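Local coordinates for protein-glutamine gamma-glutamyltransferase 2 (Pagrus major, PDB 1G0D), which probably catalyses the calcium-dependent cross-linking of proteins, joining peptide-bound glutamines to lysine side chains or to small primary amines, at residues A[97-100]-A[101-105]. Residues are numbered along the deposited sequence; the frame is centred on the assembly and turned at random.
Sequences LHSP and ANAVI
A type I beta turn from Pro100 to Ala103 lets the chain leave strand 92-98 of one sheet and enter strand 106-115 of the other in the N-terminal beta-sandwich domain of this transglutaminase. The amide N of Ala103 closes it on the carbonyl O of Pro100 at 3.3 Å, with an N-H...O angle of 148°. Proline suits the first position, where an acceptor is needed but no N-H, and its phi of -70° lies where the ring holds it anyway. Ala101 and Asn102 form the corner; the small methyl of Ala101 points away from 97-100 overall, its CB still touching Pro100 C. Asn102 has CG between its own N and carbonyl carbon (chi1 57°), a torsion that brings OD1 to the CB-CG edge of the proline ring, the two side chains crossing at about a right angle. Its OD1 lies 3.0 Å from Pro100 CB and 3.4 Å from Pro100 CG, a close polar-apolar contact and not a hydrogen bond. Just before the turn, Ser99 OG accepts a hydrogen bond from the backbone N of Gly37, while Ala103 O receives Arg36 NH1, so the loop around residues 36 and 37 holds both flanks. Pro100 also packs against Trp82. The compact methyl of Ala103 lies over one face of the proline ring, CB 4.1 Å from Pro100 CG.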
loop_
_atom_site.group_PDB
_atom_site.type_symbol
_atom_site.label_atom_id
_atom_site.label_comp_id
_atom_site.label_asym_id
_atom_site.label_seq_id
_atom_site.Cartn_x
_atom_site.Cartn_y
_atom_site.Cartn_z
ATOM N N LEU A 97 -26.807 -20.775 11.506
ATOM C CA LEU A 97 -26.673 -19.502 12.206
ATOM C C LEU A 97 -26.782 -18.401 11.185
ATOM O O LEU A 97 -26.157 -18.462 10.126
ATOM C CB LEU A 97 -25.316 -19.373 12.904
ATOM C CG LEU A 97 -24.879 -19.998 14.243
ATOM C CD1 LEU A 97 -25.197 -19.015 15.303
ATOM C CD2 LEU A 97 -25.535 -21.334 14.519
ATOM N N HIS A 98 -27.585 -17.401 11.514
ATOM C CA HIS A 98 -27.789 -16.224 10.661
ATOM C C HIS A 98 -27.215 -14.999 11.402
ATOM O O HIS A 98 -27.615 -14.690 12.509
ATOM C CB HIS A 98 -29.284 -16.009 10.395
ATOM C CG HIS A 98 -29.875 -16.973 9.417
ATOM N ND1 HIS A 98 -29.876 -16.745 8.057
ATOM C CD2 HIS A 98 -30.475 -18.172 9.603
ATOM C CE1 HIS A 98 -30.452 -17.767 7.449
ATOM N NE2 HIS A 98 -30.825 -18.646 8.365
ATOM N N SER A 99 -26.275 -14.304 10.799
ATOM C CA SER A 99 -25.670 -13.177 11.474
ATOM C C SER A 99 -26.085 -11.910 10.785
ATOM O O SER A 99 -26.305 -11.925 9.584
ATOM C CB SER A 99 -24.140 -13.286 11.405
ATOM O OG SER A 99 -23.635 -12.954 10.110
ATOM N N PRO A 100 -26.199 -10.793 11.532
ATOM C CA PRO A 100 -26.587 -9.536 10.873
ATOM C C PRO A 100 -25.438 -9.054 9.984
ATOM O O PRO A 100 -24.297 -9.493 10.140
ATOM C CB PRO A 100 -26.840 -8.574 12.032
ATOM C CG PRO A 100 -26.036 -9.137 13.189
ATOM C CD PRO A 100 -25.993 -10.630 12.984
ATOM N N ALA A 101 -25.747 -8.179 9.041
ATOM C CA ALA A 101 -24.728 -7.626 8.160
ATOM C C ALA A 101 -23.912 -6.530 8.899
ATOM O O ALA A 101 -22.972 -5.974 8.320
ATOM C CB ALA A 101 -25.373 -7.058 6.887
ATOM N N ASN A 102 -24.281 -6.206 10.147
ATOM C CA ASN A 102 -23.525 -5.236 10.926
ATOM C C ASN A 102 -22.810 -5.976 12.049
ATOM O O ASN A 102 -22.372 -5.379 13.028
ATOM C CB ASN A 102 -24.412 -4.125 11.506
ATOM C CG ASN A 102 -25.523 -4.653 12.375
ATOM O OD1 ASN A 102 -25.729 -5.858 12.468
ATOM N ND2 ASN A 102 -26.261 -3.746 13.018
ATOM N N ALA A 103 -22.669 -7.286 11.893
ATOM C CA ALA A 103 -22.000 -8.087 12.900
ATOM C C ALA A 103 -20.550 -7.609 13.201
ATOM O O ALA A 103 -19.833 -7.120 12.316
ATOM C CB ALA A 103 -21.998 -9.510 12.447
ATOM N N VAL A 104 -20.131 -7.753 14.462
ATOM C CA VAL A 104 -18.789 -7.384 14.898
ATOM C C VAL A 104 -17.823 -8.440 14.379
ATOM O O VAL A 104 -18.033 -9.624 14.599
ATOM C CB VAL A 104 -18.688 -7.367 16.445
ATOM C CG1 VAL A 104 -17.271 -7.139 16.853
ATOM C CG2 VAL A 104 -19.537 -6.266 17.017
ATOM N N ILE A 105 -16.779 -8.031 13.658
ATOM C CA ILE A 105 -15.806 -9.009 13.179
ATOM C C ILE A 105 -14.965 -9.464 14.383
ATOM O O ILE A 105 -14.773 -8.714 15.342
ATOM C CB ILE A 105 -14.900 -8.421 12.050
ATOM C CG1 ILE A 105 -14.051 -7.284 12.568
ATOM C CG2 ILE A 105 -15.757 -7.828 10.947
ATOM C CD1 ILE A 105 -12.891 -7.007 11.637
#